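Local coordinates for protein DynE8 (Micromonospora chersina, PDB 4AMM) that probably transfers acyl building blocks, as the acyltransferase domain of an iterative polyketide synthase that works in enediyne (dynemicin) biosynthesis, at residues P1-A13 and R32-A44. Residues are numbered along the deposited sequence; the frame is centred on the assembly and turned at random.
Sequences PDHELVVCGAPDA and RPELTDLAAGLAA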
ATOM      1  N   PRO A   1      -0.429 -16.999 -15.511  1.00 39.45           N
ATOM      2  CA  PRO A   1      -1.017 -15.770 -14.924  1.00 38.25           C
ATOM      3  C   PRO A   1      -1.888 -14.988 -15.950  1.00 37.28           C
ATOM      4  O   PRO A   1      -1.644 -15.102 -17.160  1.00 38.35           O
ATOM      5  CB  PRO A   1       0.214 -14.953 -14.472  1.00 38.60           C
ATOM      6  CG  PRO A   1       1.379 -15.528 -15.196  1.00 39.53           C
ATOM      7  CD  PRO A   1       1.046 -16.951 -15.582  1.00 40.63           C
ATOM      8  N   ASP A   2      -2.899 -14.232 -15.467  1.00 35.62           N
ATOM      9  CA  ASP A   2      -3.764 -13.379 -16.310  1.00 33.65           C
ATOM     10  C   ASP A   2      -3.121 -12.072 -16.806  1.00 30.85           C
ATOM     11  O   ASP A   2      -3.595 -11.446 -17.745  1.00 30.66           O
ATOM     12  CB  ASP A   2      -5.120 -13.089 -15.626  1.00 34.82           C
ATOM     13  CG  ASP A   2      -4.988 -12.375 -14.249  1.00 39.18           C
ATOM     14  OD1 ASP A   2      -3.860 -12.252 -13.698  1.00 44.11           O
ATOM     15  OD2 ASP A   2      -6.047 -11.955 -13.705  1.00 43.16           O
ATOM     16  N   HIS A   3      -2.013 -11.666 -16.179  1.00 28.75           N
ATOM     17  CA  HIS A   3      -1.238 -10.580 -16.733  1.00 25.73           C
ATOM     18  C   HIS A   3       0.165 -11.144 -16.865  1.00 23.31           C
ATOM     19  O   HIS A   3       0.632 -11.963 -16.025  1.00 25.63           O
ATOM     20  CB  HIS A   3      -1.157  -9.336 -15.832  1.00 25.74           C
ATOM     21  CG  HIS A   3      -2.396  -8.507 -15.822  1.00 30.29           C
ATOM     22  ND1 HIS A   3      -3.573  -8.974 -15.287  1.00 29.87           N
ATOM     23  CD2 HIS A   3      -2.651  -7.277 -16.302  1.00 31.46           C
ATOM     24  CE1 HIS A   3      -4.514  -8.065 -15.453  1.00 32.10           C
ATOM     25  NE2 HIS A   3      -3.977  -7.015 -16.046  1.00 35.80           N
ATOM     26  N   GLU A   4       0.800 -10.728 -17.928  1.00 18.70           N
ATOM     27  CA  GLU A   4       2.180 -11.059 -18.194  1.00 17.34           C
ATOM     28  C   GLU A   4       3.021  -9.834 -17.883  1.00 15.94           C
ATOM     29  O   GLU A   4       2.573  -8.683 -18.026  1.00 16.46           O
ATOM     30  CB  GLU A   4       2.331 -11.480 -19.653  1.00 19.28           C
ATOM     31  CG  GLU A   4       3.708 -12.069 -19.878  1.00 20.37           C
ATOM     32  CD  GLU A   4       3.937 -13.264 -18.897  1.00 28.24           C
ATOM     33  OE1 GLU A   4       3.437 -14.389 -19.150  1.00 27.24           O
ATOM     34  OE2 GLU A   4       4.524 -13.010 -17.810  1.00 24.69           O
ATOM     35  N   LEU A   5       4.292 -10.045 -17.509  1.00 14.54           N
ATOM     36  CA  LEU A   5       5.243  -8.982 -17.266  1.00 13.70           C
ATOM     37  C   LEU A   5       6.245  -8.911 -18.364  1.00 13.63           C
ATOM     38  O   LEU A   5       6.952  -9.915 -18.615  1.00 14.89           O
ATOM     39  CB  LEU A   5       5.992  -9.322 -15.954  1.00 14.10           C
ATOM     40  CG  LEU A   5       7.172  -8.389 -15.617  1.00 14.33           C
ATOM     41  CD1 LEU A   5       6.720  -6.922 -15.433  1.00 14.72           C
ATOM     42  CD2 LEU A   5       7.815  -8.948 -14.306  1.00 15.63           C
ATOM     43  N   VAL A   6       6.360  -7.768 -19.040  1.00 12.60           N
ATOM     44  CA  VAL A   6       7.268  -7.624 -20.148  1.00 12.35           C
ATOM     45  C   VAL A   6       8.251  -6.532 -19.823  1.00 11.79           C
ATOM     46  O   VAL A   6       7.882  -5.375 -19.565  1.00 13.68           O
ATOM     47  CB  VAL A   6       6.529  -7.203 -21.440  1.00 13.47           C
ATOM     48  CG1 VAL A   6       7.508  -7.096 -22.526  1.00 15.72           C
ATOM     49  CG2 VAL A   6       5.486  -8.272 -21.721  1.00 15.93           C
ATOM     50  N   VAL A   7       9.546  -6.939 -19.663  1.00 12.42           N
ATOM     51  CA  VAL A   7      10.578  -5.974 -19.371  1.00 13.32           C
ATOM     52  C   VAL A   7      11.604  -5.918 -20.473  1.00 15.30           C
ATOM     53  O   VAL A   7      11.844  -6.944 -21.129  1.00 17.28           O
ATOM     54  CB  VAL A   7      11.296  -6.269 -18.020  1.00 14.13           C
ATOM     55  CG1 VAL A   7      10.321  -6.403 -16.849  1.00 12.94           C
ATOM     56  CG2 VAL A   7      12.224  -7.556 -18.087  1.00 15.89           C
ATOM     57  N   CYS A   8      12.255  -4.769 -20.589  1.00 14.47           N
ATOM     58  CA  CYS A   8      13.514  -4.759 -21.347  1.00 18.24           C
ATOM     59  C   CYS A   8      14.284  -3.506 -21.069  1.00 16.15           C
ATOM     60  O   CYS A   8      13.850  -2.648 -20.335  1.00 15.10           O
ATOM     61  CB  CYS A   8      13.318  -5.000 -22.802  1.00 20.68           C
ATOM     62  SG  CYS A   8      12.448  -3.665 -23.491  1.00 22.82           S
ATOM     63  N   GLY A   9      15.483  -3.426 -21.683  1.00 16.09           N
ATOM     64  CA  GLY A   9      16.269  -2.261 -21.442  1.00 16.42           C
ATOM     65  C   GLY A   9      17.409  -2.145 -22.432  1.00 15.24           C
ATOM     66  O   GLY A   9      17.584  -2.991 -23.279  1.00 18.02           O
ATOM     67  N   ALA A  10      18.118  -1.069 -22.277  1.00 17.91           N
ATOM     68  CA  ALA A  10      19.162  -0.750 -23.241  1.00 18.94           C
ATOM     69  C   ALA A  10      20.114   0.257 -22.617  1.00 19.94           C
ATOM     70  O   ALA A  10      19.883   0.828 -21.538  1.00 19.70           O
ATOM     71  CB  ALA A  10      18.514  -0.264 -24.547  1.00 19.14           C
ATOM     72  N   PRO A  11      21.226   0.555 -23.352  1.00 20.37           N
ATOM     73  CA  PRO A  11      22.172   1.444 -22.690  1.00 22.09           C
ATOM     74  C   PRO A  11      21.775   2.899 -22.617  1.00 20.85           C
ATOM     75  O   PRO A  11      22.299   3.628 -21.774  1.00 22.93           O
ATOM     76  CB  PRO A  11      23.471   1.305 -23.573  1.00 21.53           C
ATOM     77  CG  PRO A  11      23.356   0.031 -24.159  1.00 23.91           C
ATOM     78  CD  PRO A  11      21.857  -0.242 -24.400  1.00 21.37           C
ATOM     79  N   ASP A  12      20.887   3.377 -23.473  1.00 21.02           N
ATOM     80  CA  ASP A  12      20.481   4.778 -23.434  1.00 21.26           C
ATOM     81  C   ASP A  12      19.145   4.914 -24.155  1.00 21.76           C
ATOM     82  O   ASP A  12      18.630   3.935 -24.690  1.00 20.92           O
ATOM     83  CB  ASP A  12      21.568   5.721 -24.060  1.00 24.07           C
ATOM     84  CG  ASP A  12      21.998   5.317 -25.441  1.00 30.02           C
ATOM     85  OD1 ASP A  12      21.214   4.847 -26.315  1.00 27.31           O
ATOM     86  OD2 ASP A  12      23.217   5.515 -25.665  1.00 36.84           O
ATOM     87  N   ALA A  13      18.644   6.142 -24.216  1.00 21.87           N
ATOM     88  CA  ALA A  13      17.320   6.353 -24.831  1.00 22.22           C
ATOM     89  C   ALA A  13      17.239   5.987 -26.297  1.00 22.97           C
ATOM     90  O   ALA A  13      16.241   5.429 -26.756  1.00 23.06           O
ATOM     91  CB  ALA A  13      16.856   7.798 -24.681  1.00 23.74           C
ATOM     92  N   ARG A  32      -0.956 -16.015 -26.923  1.00 31.22           N
ATOM     93  CA  ARG A  32      -0.653 -15.886 -25.533  1.00 31.76           C
ATOM     94  C   ARG A  32       0.556 -16.761 -25.177  1.00 30.28           C
ATOM     95  O   ARG A  32       1.463 -16.241 -24.538  1.00 28.28           O
ATOM     96  CB  ARG A  32      -1.872 -16.177 -24.662  1.00 33.58           C
ATOM     97  CG  ARG A  32      -1.605 -16.031 -23.175  1.00 38.28           C
ATOM     98  CD  ARG A  32      -1.581 -14.519 -22.687  1.00 43.52           C
ATOM     99  NE  ARG A  32      -1.278 -14.447 -21.241  1.00 45.85           N
ATOM    100  CZ  ARG A  32      -0.069 -14.620 -20.710  1.00 47.06           C
ATOM    101  NH1 ARG A  32       0.984 -14.851 -21.495  1.00 47.82           N
ATOM    102  NH2 ARG A  32       0.099 -14.567 -19.394  1.00 46.00           N
ATOM    103  N   PRO A  33       0.597 -18.052 -25.580  1.00 29.09           N
ATOM    104  CA  PRO A  33       1.825 -18.829 -25.298  1.00 27.31           C
ATOM    105  C   PRO A  33       3.081 -18.232 -25.932  1.00 25.52           C
ATOM    106  O   PRO A  33       4.175 -18.264 -25.293  1.00 25.67           O
ATOM    107  CB  PRO A  33       1.515 -20.218 -25.872  1.00 28.57           C
ATOM    108  CG  PRO A  33       0.008 -20.292 -25.859  1.00 30.13           C
ATOM    109  CD  PRO A  33      -0.458 -18.933 -26.146  1.00 28.67           C
ATOM    110  N   GLU A  34       2.975 -17.659 -27.120  1.00 23.48           N
ATOM    111  CA  GLU A  34       4.127 -16.989 -27.766  1.00 22.42           C
ATOM    112  C   GLU A  34       4.544 -15.733 -26.991  1.00 22.12           C
ATOM    113  O   GLU A  34       5.754 -15.441 -26.855  1.00 20.70           O
ATOM    114  CB  GLU A  34       3.786 -16.619 -29.230  1.00 23.00           C
ATOM    115  CG  GLU A  34       3.970 -17.742 -30.174  1.00 27.26           C
ATOM    116  CD  GLU A  34       3.173 -17.523 -31.448  1.00 36.13           C
ATOM    117  OE1 GLU A  34       2.091 -16.907 -31.349  1.00 39.41           O
ATOM    118  OE2 GLU A  34       3.643 -17.982 -32.528  1.00 40.64           O
ATOM    119  N   LEU A  35       3.591 -14.979 -26.468  1.00 21.05           N
ATOM    120  CA  LEU A  35       3.877 -13.779 -25.685  1.00 19.28           C
ATOM    121  C   LEU A  35       4.586 -14.217 -24.411  1.00 19.34           C
ATOM    122  O   LEU A  35       5.535 -13.532 -24.002  1.00 17.84           O
ATOM    123  CB  LEU A  35       2.578 -13.013 -25.365  1.00 20.64           C
ATOM    124  CG  LEU A  35       2.629 -11.937 -24.292  1.00 20.20           C
ATOM    125  CD1 LEU A  35       3.439 -10.852 -24.847  1.00 21.35           C
ATOM    126  CD2 LEU A  35       1.233 -11.453 -23.830  1.00 20.12           C
ATOM    127  N   THR A  36       4.138 -15.264 -23.748  1.00 18.33           N
ATOM    128  CA  THR A  36       4.886 -15.746 -22.547  1.00 19.46           C
ATOM    129  C   THR A  36       6.300 -16.111 -22.891  1.00 19.15           C
ATOM    130  O   THR A  36       7.213 -15.761 -22.125  1.00 19.10           O
ATOM    131  CB  THR A  36       4.126 -16.913 -21.910  1.00 21.65           C
ATOM    132  OG1 THR A  36       2.896 -16.414 -21.438  1.00 26.35           O
ATOM    133  CG2 THR A  36       4.872 -17.482 -20.761  1.00 21.20           C
ATOM    134  N   ASP A  37       6.561 -16.789 -23.991  1.00 19.08           N
ATOM    135  CA  ASP A  37       7.946 -17.098 -24.379  1.00 17.87           C
ATOM    136  C   ASP A  37       8.715 -15.856 -24.665  1.00 18.74           C
ATOM    137  O   ASP A  37       9.915 -15.736 -24.214  1.00 16.83           O
ATOM    138  CB  ASP A  37       7.986 -18.017 -25.610  1.00 19.78           C
ATOM    139  CG  ASP A  37       7.826 -19.501 -25.258  1.00 26.40           C
ATOM    140  OD1 ASP A  37       8.158 -19.935 -24.116  1.00 27.00           O
ATOM    141  OD2 ASP A  37       7.342 -20.253 -26.159  1.00 28.61           O
ATOM    142  N   LEU A  38       8.158 -14.862 -25.344  1.00 15.59           N
ATOM    143  CA  LEU A  38       8.904 -13.658 -25.594  1.00 15.89           C
ATOM    144  C   LEU A  38       9.204 -12.982 -24.263  1.00 14.33           C
ATOM    145  O   LEU A  38      10.381 -12.548 -24.054  1.00 14.94           O
ATOM    146  CB  LEU A  38       8.081 -12.706 -26.492  1.00 17.49           C
ATOM    147  CG  LEU A  38       8.637 -11.304 -26.701  1.00 19.78           C
ATOM    148  CD1 LEU A  38       9.953 -11.368 -27.424  1.00 24.17           C
ATOM    149  CD2 LEU A  38       7.621 -10.457 -27.534  1.00 21.84           C
ATOM    150  N   ALA A  39       8.240 -12.858 -23.360  1.00 14.58           N
ATOM    151  CA  ALA A  39       8.401 -12.135 -22.074  1.00 12.56           C
ATOM    152  C   ALA A  39       9.450 -12.917 -21.233  1.00 12.82           C
ATOM    153  O   ALA A  39      10.308 -12.255 -20.571  1.00 12.39           O
ATOM    154  CB  ALA A  39       7.055 -12.091 -21.375  1.00 13.80           C
ATOM    155  N   ALA A  40       9.407 -14.220 -21.212  1.00 12.81           N
ATOM    156  CA  ALA A  40      10.376 -14.968 -20.351  1.00 13.61           C
ATOM    157  C   ALA A  40      11.749 -14.745 -20.941  1.00 12.67           C
ATOM    158  O   ALA A  40      12.742 -14.623 -20.171  1.00 13.40           O
ATOM    159  CB  ALA A  40      10.021 -16.403 -20.306  1.00 12.84           C
ATOM    160  N   GLY A  41      11.897 -14.747 -22.265  1.00 12.64           N
ATOM    161  CA  GLY A  41      13.205 -14.514 -22.890  1.00 13.17           C
ATOM    162  C   GLY A  41      13.698 -13.159 -22.629  1.00 11.89           C
ATOM    163  O   GLY A  41      14.936 -12.958 -22.335  1.00 13.31           O
ATOM    164  N   LEU A  42      12.872 -12.110 -22.696  1.00 12.20           N
ATOM    165  CA  LEU A  42      13.309 -10.757 -22.414  1.00 13.16           C
ATOM    166  C   LEU A  42      13.755 -10.634 -20.985  1.00 11.40           C
ATOM    167  O   LEU A  42      14.739  -9.909 -20.718  1.00 12.21           O
ATOM    168  CB  LEU A  42      12.125  -9.753 -22.723  1.00 12.92           C
ATOM    169  CG  LEU A  42      11.904  -9.607 -24.241  1.00 13.92           C
ATOM    170  CD1 LEU A  42      10.533  -8.814 -24.398  1.00 15.64           C
ATOM    171  CD2 LEU A  42      13.010  -8.820 -24.862  1.00 16.79           C
ATOM    172  N   ALA A  43      13.052 -11.265 -20.046  1.00 11.28           N
ATOM    173  CA  ALA A  43      13.430 -11.133 -18.622  1.00 11.36           C
ATOM    174  C   ALA A  43      14.815 -11.787 -18.428  1.00 10.91           C
ATOM    175  O   ALA A  43      15.631 -11.238 -17.638  1.00 11.35           O
ATOM    176  CB  ALA A  43      12.408 -11.746 -17.728  1.00 12.80           C
ATOM    177  N   ALA A  44      15.095 -12.888 -19.110  1.00 10.64           N
ATOM    178  CA  ALA A  44      16.387 -13.587 -18.933  1.00 10.91           C
ATOM    179  C   ALA A  44      17.485 -12.745 -19.507  1.00 11.78           C
ATOM    180  O   ALA A  44      18.608 -12.703 -18.962  1.00 12.05           O
ATOM    181  CB  ALA A  44      16.304 -14.934 -19.591  1.00 11.81           C
TER
HETATM  182  O   HOH W   1       9.738  -9.796 -19.397  1.00 14.53           O
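Glu4 reaches from the first strand to the polar start of helix 32-45, where its OE1 takes a hydrogen bond from Thr36 OG1 at 3.1 Å, on the anti side, somewhat out of the carboxylate plane. The same oxygen forms a salt bridge with Arg32, but a loose one: both NH1 and NH2 of Arg32 stand 3.4 Å from Glu4 OE1 in weak hydrogen bonds, and the two flat groups are nearly perpendicular (86°). With CG anti to the backbone N (chi1 -170°) and a bend at chi2, Glu4 lays its CG on Ala39 CB, while its CB sits over one face of the guanidinium. Arg32 NH2 has a closer partner in Pro1 O, 2.9 Å away near the guanidinium edge. Glu4 OE2 turns to Leu5 N and to Arg401, its stronger salt-bridge partner. A glutamine here would probably weaken the hold on both arginines, leaving their charges without a carboxylate mate.

Further along, apolar side chains take over: Val6 sets CG2 against Ala39 CB and CG1 4.0 Å from Leu42 CD1. Leu42 CB presses on Val7 O at 3.2 Å, and that buried carbonyl has no hydrogen-bond partner. One water donates to Leu5 O and Ala39 O and accepts from Val7 N.

This is structural packing: segment 32-44 runs at 40° to strand 4-10, outermost in a four-stranded antiparallel sheet separate from the parallel one; helix 61-76 touches Val6 and Leu35, helix 376-387 Leu5 and Val7.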